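Local coordinates for protein HAD superfamily hydrolase (Brucella suis biovar 1, PDB 6NQ4) that is probably a phosphatase of the haloacid dehalogenase superfamily, holding a sodium ion and a phosphate ion in its presumed active site, at residues A[76-81]-A[125-130]; A[118-123]-A[151-156]; A[166-171]-A[204-209]; A[177-182]-A[194-199]. One frame throughout, in Å; residues are numbered along the deposited sequence.

Contact 1. Residues A[76-81]-A[125-130]. With PO4 (phosphate ion), chain G; EDO (1,2-ethanediol), chain E.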
loop_
_atom_site.group_PDB
_atom_site.type_symbol
_atom_site.label_atom_id
_atom_site.label_comp_id
_atom_site.label_asym_id
_atom_site.label_seq_id
_atom_site.Cartn_x
_atom_site.Cartn_y
_atom_site.Cartn_z
ATOM N N ASN A 76 -0.606 0.295 -0.808
ATOM C CA ASN A 76 0.179 -0.890 -0.464
ATOM C C ASN A 76 -0.293 -2.183 -1.145
ATOM O O ASN A 76 0.229 -3.258 -0.825
ATOM C CB ASN A 76 0.273 -1.069 1.056
ATOM C CG ASN A 76 1.453 -0.311 1.640
ATOM O OD1 ASN A 76 2.301 0.197 0.891
ATOM N ND2 ASN A 76 1.547 -0.253 2.959
ATOM N N SER A 77 -1.243 -2.122 -2.073
ATOM C CA SER A 77 -1.611 -3.316 -2.820
ATOM C C SER A 77 -0.361 -4.012 -3.354
ATOM O O SER A 77 0.528 -3.339 -3.906
ATOM C CB SER A 77 -2.493 -2.943 -4.005
ATOM O OG SER A 77 -2.759 -4.103 -4.776
ATOM N N PRO A 78 -0.265 -5.337 -3.231
ATOM C CA PRO A 78 0.859 -6.069 -3.826
ATOM C C PRO A 78 0.715 -6.254 -5.320
ATOM O O PRO A 78 1.635 -6.805 -5.943
ATOM C CB PRO A 78 0.777 -7.428 -3.118
ATOM C CG PRO A 78 -0.701 -7.619 -2.914
ATOM C CD PRO A 78 -1.217 -6.243 -2.554
ATOM N N ARG A 79 -0.436 -5.877 -5.908
ATOM C CA ARG A 79 -0.575 -6.036 -7.348
ATOM C C ARG A 79 0.082 -4.868 -8.071
ATOM O O ARG A 79 0.079 -3.742 -7.573
ATOM C CB ARG A 79 -2.044 -6.113 -7.734
ATOM C CG ARG A 79 -2.622 -7.522 -7.494
ATOM C CD ARG A 79 -4.129 -7.531 -7.705
ATOM N NE ARG A 79 -4.784 -6.860 -6.587
ATOM C CZ ARG A 79 -5.786 -5.991 -6.687
ATOM N NH1 ARG A 79 -6.281 -5.636 -7.870
ATOM N NH2 ARG A 79 -6.278 -5.446 -5.572
ATOM N N PRO A 80 0.656 -5.109 -9.248
ATOM C CA PRO A 80 1.114 -3.987 -10.073
ATOM C C PRO A 80 -0.035 -3.048 -10.394
ATOM O O PRO A 80 -1.205 -3.436 -10.406
ATOM C CB PRO A 80 1.639 -4.677 -11.335
ATOM C CG PRO A 80 2.038 -6.054 -10.848
ATOM C CD PRO A 80 0.967 -6.413 -9.868
ATOM N N HIS A 81 0.320 -1.801 -10.669
ATOM C CA HIS A 81 -0.685 -0.764 -10.882
ATOM C C HIS A 81 -1.778 -1.097 -11.897
ATOM O O HIS A 81 -2.928 -0.685 -11.661
ATOM C CB HIS A 81 -0.030 0.602 -11.173
ATOM C CG HIS A 81 0.689 0.659 -12.488
ATOM N ND1 HIS A 81 1.994 0.238 -12.643
ATOM C CD2 HIS A 81 0.274 1.057 -13.718
ATOM C CE1 HIS A 81 2.358 0.392 -13.905
ATOM N NE2 HIS A 81 1.338 0.897 -14.577
ATOM N N GLU A 125 -3.423 -16.792 -6.546
ATOM C CA GLU A 125 -3.098 -16.938 -7.963
ATOM C C GLU A 125 -3.065 -15.595 -8.684
ATOM O O GLU A 125 -2.183 -15.353 -9.513
ATOM C CB GLU A 125 -4.105 -17.866 -8.626
ATOM C CG GLU A 125 -3.713 -18.259 -10.027
ATOM C CD GLU A 125 -4.698 -19.216 -10.649
ATOM O OE1 GLU A 125 -4.996 -19.050 -11.847
ATOM O OE2 GLU A 125 -5.180 -20.126 -9.938
ATOM N N ARG A 126 -4.009 -14.703 -8.386
ATOM C CA ARG A 126 -4.035 -13.422 -9.083
ATOM C C ARG A 126 -2.763 -12.635 -8.807
ATOM O O ARG A 126 -2.246 -11.925 -9.684
ATOM C CB ARG A 126 -5.279 -12.633 -8.669
ATOM C CG ARG A 126 -5.326 -11.203 -9.176
ATOM C CD ARG A 126 -5.194 -11.133 -10.696
ATOM N NE ARG A 126 -5.320 -9.746 -11.127
ATOM C CZ ARG A 126 -4.819 -9.245 -12.250
ATOM N NH1 ARG A 126 -4.125 -10.016 -13.094
ATOM N NH2 ARG A 126 -5.005 -7.961 -12.504
ATOM N N GLU A 127 -2.238 -12.753 -7.592
ATOM C CA GLU A 127 -1.047 -12.016 -7.193
ATOM C C GLU A 127 0.220 -12.479 -7.905
ATOM O O GLU A 127 1.250 -11.812 -7.773
ATOM C CB GLU A 127 -0.910 -12.055 -5.663
ATOM C CG GLU A 127 -1.843 -11.053 -4.952
ATOM C CD GLU A 127 -2.099 -11.364 -3.474
ATOM O OE1 GLU A 127 -1.574 -12.366 -2.932
ATOM O OE2 GLU A 127 -2.856 -10.585 -2.858
ATOM N N LEU A 128 0.171 -13.575 -8.668
ATOM C CA LEU A 128 1.301 -13.940 -9.531
ATOM C C LEU A 128 1.607 -12.884 -10.596
ATOM O O LEU A 128 2.685 -12.925 -11.210
ATOM C CB LEU A 128 1.032 -15.279 -10.229
ATOM C CG LEU A 128 0.880 -16.498 -9.317
ATOM C CD1 LEU A 128 0.471 -17.711 -10.170
ATOM C CD2 LEU A 128 2.170 -16.754 -8.573
ATOM N N ALA A 129 0.692 -11.943 -10.837
ATOM C CA ALA A 129 0.951 -10.857 -11.777
ATOM C C ALA A 129 2.216 -10.059 -11.441
ATOM O O ALA A 129 2.828 -9.474 -12.349
ATOM C CB ALA A 129 -0.277 -9.944 -11.842
ATOM N N ILE A 130 2.632 -10.040 -10.171
ATOM C CA ILE A 130 3.819 -9.291 -9.768
ATOM C C ILE A 130 5.089 -9.793 -10.456
ATOM O O ILE A 130 6.061 -9.037 -10.582
ATOM C CB ILE A 130 3.957 -9.315 -8.220
ATOM C CG1 ILE A 130 4.898 -8.204 -7.724
ATOM C CG2 ILE A 130 4.395 -10.712 -7.744
ATOM C CD1 ILE A 130 4.917 -8.051 -6.199
HETATM P P PO4 G . -3.749 1.046 1.055
HETATM O O1 PO4 G . -4.518 1.732 2.184
HETATM O O2 PO4 G . -4.422 1.304 -0.281
HETATM O O3 PO4 G . -3.954 -0.426 1.463
HETATM O O4 PO4 G . -2.281 1.391 1.116
HETATM C C1 EDO E . -4.768 -9.136 -0.550
HETATM O O1 EDO E . -3.584 -9.892 -0.277
HETATM C C2 EDO E . -5.158 -8.351 0.692
HETATM O O2 EDO E . -4.180 -7.340 0.927
HETATM O O HOH W 1 0.653 -9.265 -6.634
HETATM O O HOH W 2 -4.333 -8.566 -4.095
#

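Contact 2. Residues A[118-123]-A[151-156]. With EDO (1,2-ethanediol), chain F.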
loop_
_atom_site.group_PDB
_atom_site.type_symbol
_atom_site.label_atom_id
_atom_site.label_comp_id
_atom_site.label_asym_id
_atom_site.label_seq_id
_atom_site.Cartn_x
_atom_site.Cartn_y
_atom_site.Cartn_z
ATOM N N ARG A 118 15.166 -18.282 -7.820
ATOM C CA ARG A 118 14.297 -19.418 -7.513
ATOM C C ARG A 118 13.458 -19.058 -6.291
ATOM O O ARG A 118 13.960 -19.067 -5.163
ATOM C CB ARG A 118 15.133 -20.666 -7.264
ATOM C CG ARG A 118 15.945 -21.068 -8.483
ATOM C CD ARG A 118 16.931 -22.192 -8.171
ATOM N NE ARG A 118 16.244 -23.431 -7.822
ATOM C CZ ARG A 118 15.660 -24.237 -8.705
ATOM N NH1 ARG A 118 15.669 -23.935 -9.996
ATOM N NH2 ARG A 118 15.060 -25.349 -8.296
ATOM N N ILE A 119 12.178 -18.760 -6.520
ATOM C CA ILE A 119 11.306 -18.095 -5.557
ATOM C C ILE A 119 10.178 -19.023 -5.136
ATOM O O ILE A 119 9.561 -19.682 -5.977
ATOM C CB ILE A 119 10.710 -16.826 -6.196
ATOM C CG1 ILE A 119 11.810 -15.780 -6.376
ATOM C CG2 ILE A 119 9.513 -16.293 -5.360
ATOM C CD1 ILE A 119 11.401 -14.615 -7.278
ATOM N N PHE A 120 9.893 -19.048 -3.826
ATOM C CA PHE A 120 8.686 -19.658 -3.287
ATOM C C PHE A 120 7.646 -18.561 -3.067
ATOM O O PHE A 120 7.878 -17.621 -2.290
ATOM C CB PHE A 120 9.009 -20.369 -1.974
ATOM C CG PHE A 120 7.816 -20.951 -1.279
ATOM C CD1 PHE A 120 7.037 -21.936 -1.884
ATOM C CD2 PHE A 120 7.473 -20.516 -0.008
ATOM C CE1 PHE A 120 5.940 -22.481 -1.208
ATOM C CE2 PHE A 120 6.390 -21.064 0.669
ATOM C CZ PHE A 120 5.626 -22.039 0.069
ATOM N N HIS A 121 6.511 -18.685 -3.748
ATOM C CA HIS A 121 5.436 -17.697 -3.692
ATOM C C HIS A 121 4.468 -18.023 -2.558
ATOM O O HIS A 121 3.977 -19.156 -2.461
ATOM C CB HIS A 121 4.682 -17.716 -5.027
ATOM C CG HIS A 121 3.454 -16.857 -5.060
ATOM N ND1 HIS A 121 3.505 -15.479 -5.102
ATOM C CD2 HIS A 121 2.139 -17.188 -5.096
ATOM C CE1 HIS A 121 2.274 -14.997 -5.164
ATOM N NE2 HIS A 121 1.427 -16.013 -5.168
ATOM N N ILE A 122 4.183 -17.028 -1.721
ATOM C CA ILE A 122 3.106 -17.107 -0.740
ATOM C C ILE A 122 2.106 -16.030 -1.137
ATOM O O ILE A 122 2.398 -14.832 -1.035
ATOM C CB ILE A 122 3.592 -16.899 0.701
ATOM C CG1 ILE A 122 4.697 -17.896 1.063
ATOM C CG2 ILE A 122 2.406 -17.058 1.667
ATOM C CD1 ILE A 122 5.349 -17.611 2.417
ATOM N N GLY A 123 0.936 -16.448 -1.588
ATOM C CA GLY A 123 -0.096 -15.526 -2.016
ATOM C C GLY A 123 -1.041 -16.217 -2.974
ATOM O O GLY A 123 -0.859 -17.382 -3.341
ATOM N N GLY A 151 0.567 -12.127 -0.080
ATOM C CA GLY A 151 -0.639 -12.236 0.724
ATOM C C GLY A 151 -0.801 -13.665 1.208
ATOM O O GLY A 151 0.121 -14.469 1.112
ATOM N N LEU A 152 -1.980 -13.972 1.722
ATOM C CA LEU A 152 -2.257 -15.350 2.114
ATOM C C LEU A 152 -2.781 -16.128 0.900
ATOM O O LEU A 152 -3.328 -15.550 -0.041
ATOM C CB LEU A 152 -3.272 -15.400 3.270
ATOM C CG LEU A 152 -2.767 -15.060 4.680
ATOM C CD1 LEU A 152 -2.215 -13.635 4.805
ATOM C CD2 LEU A 152 -3.898 -15.297 5.680
ATOM N N TYR A 153 -2.605 -17.455 0.924
ATOM C CA TYR A 153 -3.108 -18.286 -0.175
ATOM C C TYR A 153 -4.618 -18.160 -0.342
ATOM O O TYR A 153 -5.123 -18.084 -1.470
ATOM C CB TYR A 153 -2.730 -19.756 0.022
ATOM C CG TYR A 153 -1.253 -20.013 -0.116
ATOM C CD1 TYR A 153 -0.603 -19.782 -1.325
ATOM C CD2 TYR A 153 -0.497 -20.479 0.960
ATOM C CE1 TYR A 153 0.758 -20.007 -1.463
ATOM C CE2 TYR A 153 0.856 -20.698 0.837
ATOM C CZ TYR A 153 1.487 -20.461 -0.375
ATOM O OH TYR A 153 2.839 -20.695 -0.473
ATOM N N ASP A 154 -5.363 -18.165 0.763
ATOM C CA ASP A 154 -6.817 -17.981 0.715
ATOM C C ASP A 154 -7.185 -17.083 1.893
ATOM O O ASP A 154 -7.472 -17.560 3.000
ATOM C CB ASP A 154 -7.572 -19.300 0.753
ATOM C CG ASP A 154 -9.085 -19.100 0.676
ATOM O OD1 ASP A 154 -9.549 -17.938 0.771
ATOM O OD2 ASP A 154 -9.819 -20.091 0.503
ATOM N N ASP A 155 -7.204 -15.784 1.637
ATOM C CA ASP A 155 -7.340 -14.816 2.713
ATOM C C ASP A 155 -8.765 -14.659 3.215
ATOM O O ASP A 155 -8.995 -13.881 4.147
ATOM C CB ASP A 155 -6.728 -13.468 2.315
ATOM C CG ASP A 155 -7.456 -12.783 1.164
ATOM O OD1 ASP A 155 -8.580 -13.191 0.776
ATOM O OD2 ASP A 155 -6.875 -11.801 0.647
ATOM N N GLU A 156 -9.732 -15.360 2.628
ATOM C CA GLU A 156 -11.077 -15.316 3.186
ATOM C C GLU A 156 -11.284 -16.334 4.293
ATOM O O GLU A 156 -12.243 -16.203 5.058
ATOM C CB GLU A 156 -12.138 -15.480 2.088
ATOM C CG GLU A 156 -12.215 -14.309 1.107
ATOM C CD GLU A 156 -12.963 -13.084 1.650
ATOM O OE1 GLU A 156 -13.461 -13.114 2.800
ATOM O OE2 GLU A 156 -13.065 -12.078 0.910
HETATM C C1 EDO F . -10.072 -14.290 7.198
HETATM O O1 EDO F . -9.340 -15.027 8.188
HETATM C C2 EDO F . -9.494 -12.882 7.114
HETATM O O2 EDO F . -8.252 -12.885 6.365
#

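Contact 3. Residues A[166-171]-A[204-209]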
loop_
_atom_site.group_PDB
_atom_site.type_symbol
_atom_site.label_atom_id
_atom_site.label_comp_id
_atom_site.label_asym_id
_atom_site.label_seq_id
_atom_site.Cartn_x
_atom_site.Cartn_y
_atom_site.Cartn_z
ATOM N N LEU A 166 5.005 -23.287 8.391
ATOM C CA LEU A 166 5.691 -22.930 7.149
ATOM C C LEU A 166 6.734 -21.840 7.387
ATOM O O LEU A 166 7.882 -21.955 6.941
ATOM C CB LEU A 166 4.668 -22.462 6.121
ATOM C CG LEU A 166 5.243 -21.889 4.820
ATOM C CD1 LEU A 166 6.054 -22.925 4.049
ATOM C CD2 LEU A 166 4.098 -21.329 3.955
ATOM N N LEU A 167 6.358 -20.777 8.109
ATOM C CA LEU A 167 7.308 -19.699 8.372
ATOM C C LEU A 167 8.497 -20.196 9.191
ATOM O O LEU A 167 9.638 -19.783 8.947
ATOM C CB LEU A 167 6.606 -18.540 9.074
ATOM C CG LEU A 167 5.525 -17.826 8.245
ATOM C CD1 LEU A 167 4.864 -16.733 9.085
ATOM C CD2 LEU A 167 6.098 -17.243 6.946
ATOM N N GLN A 168 8.253 -21.096 10.151
ATOM C CA GLN A 168 9.351 -21.676 10.919
ATOM C C GLN A 168 10.316 -22.432 10.019
ATOM O O GLN A 168 11.539 -22.335 10.191
ATOM C CB GLN A 168 8.793 -22.615 11.986
ATOM C CG GLN A 168 8.087 -21.909 13.126
ATOM C CD GLN A 168 7.419 -22.863 14.101
ATOM O OE1 GLN A 168 7.286 -24.062 13.840
ATOM N NE2 GLN A 168 6.983 -22.326 15.228
ATOM N N ARG A 169 9.784 -23.206 9.061
ATOM C CA ARG A 169 10.659 -23.964 8.169
ATOM C C ARG A 169 11.498 -23.034 7.314
ATOM O O ARG A 169 12.702 -23.263 7.134
ATOM C CB ARG A 169 9.854 -24.896 7.268
ATOM C CG ARG A 169 9.282 -26.111 7.965
ATOM C CD ARG A 169 8.822 -27.157 6.955
ATOM N NE ARG A 169 7.812 -26.673 6.007
ATOM C CZ ARG A 169 6.502 -26.672 6.234
ATOM N NH1 ARG A 169 6.012 -27.113 7.391
ATOM N NH2 ARG A 169 5.671 -26.226 5.302
ATOM N N LEU A 170 10.883 -21.968 6.792
ATOM C CA LEU A 170 11.602 -21.051 5.911
ATOM C C LEU A 170 12.676 -20.305 6.688
ATOM O O LEU A 170 13.801 -20.113 6.198
ATOM C CB LEU A 170 10.614 -20.054 5.311
ATOM C CG LEU A 170 9.528 -20.679 4.427
ATOM C CD1 LEU A 170 8.455 -19.629 4.086
ATOM C CD2 LEU A 170 10.111 -21.239 3.140
ATOM N N ARG A 171 12.335 -19.893 7.910
ATOM C CA ARG A 171 13.284 -19.178 8.751
ATOM C C ARG A 171 14.485 -20.058 9.084
ATOM O O ARG A 171 15.630 -19.593 9.062
ATOM C CB ARG A 171 12.568 -18.691 10.012
ATOM C CG ARG A 171 13.331 -17.640 10.815
ATOM C CD ARG A 171 14.262 -18.258 11.834
ATOM N NE ARG A 171 15.251 -17.283 12.273
ATOM C CZ ARG A 171 16.218 -17.535 13.144
ATOM N NH1 ARG A 171 16.326 -18.745 13.684
ATOM N NH2 ARG A 171 17.070 -16.577 13.476
ATOM N N GLY A 204 9.576 -11.798 10.922
ATOM C CA GLY A 204 10.547 -11.001 11.658
ATOM C C GLY A 204 10.632 -11.383 13.123
ATOM O O GLY A 204 11.716 -11.405 13.705
ATOM N N GLN A 205 9.490 -11.689 13.742
ATOM C CA GLN A 205 9.492 -12.079 15.152
ATOM C C GLN A 205 10.226 -13.399 15.363
ATOM O O GLN A 205 10.798 -13.630 16.434
ATOM C CB GLN A 205 8.045 -12.158 15.657
ATOM C CG GLN A 205 7.880 -12.526 17.135
ATOM C CD GLN A 205 8.082 -11.352 18.085
ATOM O OE1 GLN A 205 8.040 -10.186 17.684
ATOM N NE2 GLN A 205 8.300 -11.660 19.360
ATOM N N LEU A 206 10.224 -14.274 14.354
ATOM C CA LEU A 206 11.013 -15.500 14.406
ATOM C C LEU A 206 12.502 -15.242 14.211
ATOM O O LEU A 206 13.300 -16.175 14.369
ATOM C CB LEU A 206 10.531 -16.491 13.330
ATOM C CG LEU A 206 9.104 -17.028 13.449
ATOM C CD1 LEU A 206 8.711 -17.799 12.192
ATOM C CD2 LEU A 206 8.963 -17.904 14.711
ATOM N N GLY A 207 12.903 -14.011 13.888
ATOM C CA GLY A 207 14.296 -13.730 13.579
ATOM C C GLY A 207 14.636 -13.775 12.106
ATOM O O GLY A 207 15.825 -13.729 11.758
ATOM N N GLY A 208 13.631 -13.857 11.223
ATOM C CA GLY A 208 13.906 -13.911 9.797
ATOM C C GLY A 208 14.118 -12.534 9.185
ATOM O O GLY A 208 13.676 -11.509 9.702
ATOM N N ARG A 209 14.822 -12.508 8.055
ATOM C CA ARG A 209 15.094 -11.264 7.345
ATOM C C ARG A 209 13.942 -10.944 6.404
ATOM O O ARG A 209 13.564 -11.779 5.576
ATOM C CB ARG A 209 16.365 -11.419 6.518
ATOM C CG ARG A 209 16.729 -10.203 5.667
ATOM C CD ARG A 209 18.157 -10.296 5.137
ATOM N NE ARG A 209 18.452 -9.324 4.081
ATOM C CZ ARG A 209 18.725 -9.651 2.819
ATOM N NH1 ARG A 209 18.748 -10.925 2.450
ATOM N NH2 ARG A 209 18.986 -8.704 1.926
#

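Contact 4. Residues A[177-182]-A[194-199]. With EDO (1,2-ethanediol), chain F; EDO (1,2-ethanediol), chain C.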
loop_
_atom_site.group_PDB
_atom_site.type_symbol
_atom_site.label_atom_id
_atom_site.label_comp_id
_atom_site.label_asym_id
_atom_site.label_seq_id
_atom_site.Cartn_x
_atom_site.Cartn_y
_atom_site.Cartn_z
ATOM N N PHE A 177 12.885 -12.955 2.842
ATOM C CA PHE A 177 11.425 -12.889 2.724
ATOM C C PHE A 177 11.051 -11.504 2.211
ATOM O O PHE A 177 11.097 -10.532 2.966
ATOM C CB PHE A 177 10.833 -13.136 4.115
ATOM C CG PHE A 177 9.322 -13.300 4.182
ATOM C CD1 PHE A 177 8.466 -12.202 4.134
ATOM C CD2 PHE A 177 8.772 -14.555 4.425
ATOM C CE1 PHE A 177 7.079 -12.362 4.274
ATOM C CE2 PHE A 177 7.396 -14.723 4.558
ATOM C CZ PHE A 177 6.550 -13.626 4.482
ATOM N N ILE A 178 10.688 -11.398 0.933
ATOM C CA ILE A 178 10.222 -10.132 0.367
ATOM C C ILE A 178 8.729 -10.004 0.656
ATOM O O ILE A 178 7.945 -10.902 0.323
ATOM C CB ILE A 178 10.491 -10.067 -1.144
ATOM C CG1 ILE A 178 11.983 -10.012 -1.421
ATOM C CG2 ILE A 178 9.823 -8.868 -1.764
ATOM C CD1 ILE A 178 12.330 -10.222 -2.885
ATOM N N CYS A 179 8.334 -8.904 1.296
ATOM C CA CYS A 179 6.933 -8.638 1.609
ATOM C C CYS A 179 6.422 -7.599 0.621
ATOM O O CYS A 179 6.895 -6.454 0.629
ATOM C CB CYS A 179 6.794 -8.102 3.034
ATOM S SG CYS A 179 5.101 -7.584 3.449
ATOM N N ALA A 180 5.442 -7.986 -0.205
ATOM C CA ALA A 180 4.919 -7.083 -1.233
ATOM C C ALA A 180 3.806 -6.160 -0.739
ATOM O O ALA A 180 3.360 -5.291 -1.499
ATOM C CB ALA A 180 4.419 -7.868 -2.456
ATOM N N ASN A 181 3.338 -6.323 0.503
ATOM C CA ASN A 181 2.283 -5.471 1.051
ATOM C C ASN A 181 2.514 -5.346 2.551
ATOM O O ASN A 181 2.168 -6.257 3.316
ATOM C CB ASN A 181 0.902 -6.053 0.766
ATOM C CG ASN A 181 -0.205 -5.272 1.432
ATOM O OD1 ASN A 181 0.034 -4.211 2.035
ATOM N ND2 ASN A 181 -1.439 -5.786 1.330
ATOM N N PRO A 182 3.050 -4.209 3.013
ATOM C CA PRO A 182 3.311 -4.015 4.450
ATOM C C PRO A 182 2.080 -4.000 5.347
ATOM O O PRO A 182 2.259 -4.123 6.567
ATOM C CB PRO A 182 3.999 -2.635 4.494
ATOM C CG PRO A 182 4.537 -2.421 3.149
ATOM C CD PRO A 182 3.612 -3.117 2.199
ATOM N N TRP A 194 -6.603 -10.464 6.463
ATOM C CA TRP A 194 -5.175 -10.476 6.750
ATOM C C TRP A 194 -4.373 -10.275 5.468
ATOM O O TRP A 194 -4.728 -10.812 4.415
ATOM C CB TRP A 194 -4.779 -11.821 7.360
ATOM C CG TRP A 194 -5.360 -12.035 8.716
ATOM C CD1 TRP A 194 -6.357 -12.907 9.051
ATOM C CD2 TRP A 194 -4.990 -11.359 9.917
ATOM N NE1 TRP A 194 -6.640 -12.804 10.390
ATOM C CE2 TRP A 194 -5.804 -11.874 10.953
ATOM C CE3 TRP A 194 -4.057 -10.370 10.222
ATOM C CZ2 TRP A 194 -5.717 -11.422 12.275
ATOM C CZ3 TRP A 194 -3.967 -9.924 11.537
ATOM C CH2 TRP A 194 -4.789 -10.454 12.547
ATOM N N CYS A 195 -3.274 -9.528 5.572
ATOM C CA CYS A 195 -2.425 -9.205 4.431
ATOM C C CYS A 195 -1.018 -9.758 4.628
ATOM O O CYS A 195 -0.659 -10.280 5.686
ATOM C CB CYS A 195 -2.328 -7.694 4.255
ATOM S SG CYS A 195 -3.872 -6.877 3.887
ATOM N N ALA A 196 -0.192 -9.579 3.593
ATOM C CA ALA A 196 1.176 -10.085 3.611
ATOM C C ALA A 196 1.959 -9.559 4.803
ATOM O O ALA A 196 2.824 -10.264 5.335
ATOM C CB ALA A 196 1.889 -9.685 2.325
ATOM N N GLY A 197 1.698 -8.313 5.216
ATOM C CA GLY A 197 2.440 -7.724 6.314
ATOM C C GLY A 197 2.281 -8.487 7.613
ATOM O O GLY A 197 3.182 -8.479 8.461
ATOM N N ALA A 198 1.123 -9.123 7.814
ATOM C CA ALA A 198 0.949 -9.949 9.004
ATOM C C ALA A 198 1.926 -11.116 9.000
ATOM O O ALA A 198 2.500 -11.462 10.042
ATOM C CB ALA A 198 -0.484 -10.463 9.039
ATOM N N LEU A 199 2.134 -11.735 7.835
ATOM C CA LEU A 199 3.088 -12.835 7.736
ATOM C C LEU A 199 4.524 -12.335 7.837
ATOM O O LEU A 199 5.361 -12.972 8.481
ATOM C CB LEU A 199 2.867 -13.608 6.436
ATOM C CG LEU A 199 1.482 -14.214 6.236
ATOM C CD1 LEU A 199 1.437 -15.086 4.970
ATOM C CD2 LEU A 199 1.034 -15.025 7.441
HETATM C C1 EDO F . -10.072 -14.290 7.198
HETATM O O1 EDO F . -9.340 -15.027 8.188
HETATM C C2 EDO F . -9.494 -12.882 7.114
HETATM O O2 EDO F . -8.252 -12.885 6.365
HETATM C C1 EDO C . -4.815 -3.892 -0.548
HETATM O O1 EDO C . -4.602 -5.295 -0.778
HETATM C C2 EDO C . -3.720 -3.355 0.369
HETATM O O2 EDO C . -3.766 -3.974 1.677
HETATM O O HOH W 3 -1.356 -8.752 1.006
#

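Contact 1. Residues A[76-81]-A[125-130]
P80 turns its ring onto the backbone of the 3-10 turn 126-130, with CG 3.8 Å from I130 CA and equally near A129 O. I130 CD1 lies 3.5 Å from P78 O, and I130 also packs on I112 of helix 104-114, so this half is close, made by apolar side chains against backbone. A water extends it, donating to both P78 O and E127 O. The other half is looser and faces solvent at the exposed R126, whose CG is 4.1 Å from R79 CD; the two arginines cross at about a right angle, and R79 turns its head to Q87. E127, with chi1 of -79° setting CG beside the backbone N and the chain extended beyond, brings OE2 to 3.7 Å from P78 CG. OE2 takes bonds from ethanediol O1 and a second water, which accepts from R79 NE; OE1 bonds to T150. With no direct hydrogen bond between the segments, prolines supply rigid apolar surface while water and E127 carry the polar link, beside the loop whose N76 binds the phosphate.

Contact 2. Residues A[118-123]-A[151-156]
At the C-terminal ends of the adjacent parallel strands 118-122 and 146-149, Y153 reaches back from the loop after the second strand to H121 and I122 of the first. Its hydroxyl donates to H121 O over 2.8 Å, in the carbonyl plane and on a lone pair, with a C=O...O angle of 137°. The same OH sits 3.1 Å from F120 CZ, the two side chains crossing at about a right angle. I122 lays CG2 over one face of the tyrosine ring, 4.0 Å from CE2; its chi1 of -56° sets that methyl anti to the backbone N. Tyrosine suits the place: its ring packs on I122 while its hydroxyl serves the carbonyl of H121. Nearer the strand ends the backbones meet at two glycines: G151 N makes a weak bond to I122 O, and G123 CA rests 3.3 Å from G151 O in a CA-H...O contact. F120 and I122 pack on L166 and L170 of helix 164-172, and I122 also meets V147 and C149 of strand 146-149.

Contact 3. Residues A[166-171]-A[204-209]
L206 and R171 meet where helix 196-205 runs out beside helix 164-172. The closing turn starts with G204, whose O accepts from G207 N at 2.9 Å. L206 follows and makes the largest share of the contact: its CB lies 3.9 Å from R171 CG, while the longer branch CD1 settles 3.8 Å from L167 CB and also reaches the backbone of Q168. Leucine suits this place, offering apolar surface both near its backbone and at its tip. Next comes G207, which completes a Schellman motif with a phi of 94°, an angle glycine adopts easily. G208 then brings its N to 3.8 Å from R171 CG, so that the chain passes beside the arginine's aliphatic part before R209 pairs its backbone with F177 of strand 177-179. In the R171 conformer described, one of two, chi2 of -88° bends the chain so that L206 O lies over one face of the guanidinium, 3.1 Å from NE but poorly angled for a hydrogen bond, and G207 O lies at its edge, in the plane. The apolar contact of L206 does not depend on the arginine head, whose pose is uncertain; it may add a weak electrostatic attraction to the carbonyl oxygens.

Contact 4. Residues A[177-182]-A[194-199]
F177 and L199 cross obliquely where helix 196-205 packs on strand 177-179 of the five-stranded parallel sheet, the ring bringing CZ to 4.2 Å from L199 CB. Its chi1 of -172° places the ring anti to its own backbone N, and Y203 of helix 196-205 stacks on it. Two residues on, C179 points its SG at the first turn of that helix, 4.0 Å from A196 CB and 3.9 Å from G197 N. Small residues fit here: G197 lets the backbones come close, its CA 3.6 Å from P182 O. N181 faces A196 and C195 with two different parts. Its CB meets A196 CB at 4.1 Å, while ND2 comes to 3.6 Å from C195 CB. The amide is fixed at both ends: OD1 accepts from D183 N, and ND2 donates to an ethanediol O2 and to a water that also accepts from A196 N. Apolar and sulfur contacts thus pair strand with helix, and the asparagine amide, with a water as go-between, supplies the polar link at the C195 end.

Contact 1 joins the loop after strand 70-75 of the six-stranded sheet to the turn after strand 118-122 of the five-stranded one, at the interface between the catalytic core and what is probably a C2-type cap. Contacts 2 and 4 both reach that second sheet, their centres 10 Å apart, and contact 1 sits 11 and 12 Å from them. Contact 3 is the outermost, 23 Å from contact 1, and shares helix 196-205 with contact 4. Along the chain, contacts 1 and 2 alternate their segments, and contact 4 is nested inside the loop closed by contact 3. Helices 164-172 and 196-205 pack on the second sheet, and the loop after strand 177-179 brings the N181 side chain to about 6 Å from the phosphate.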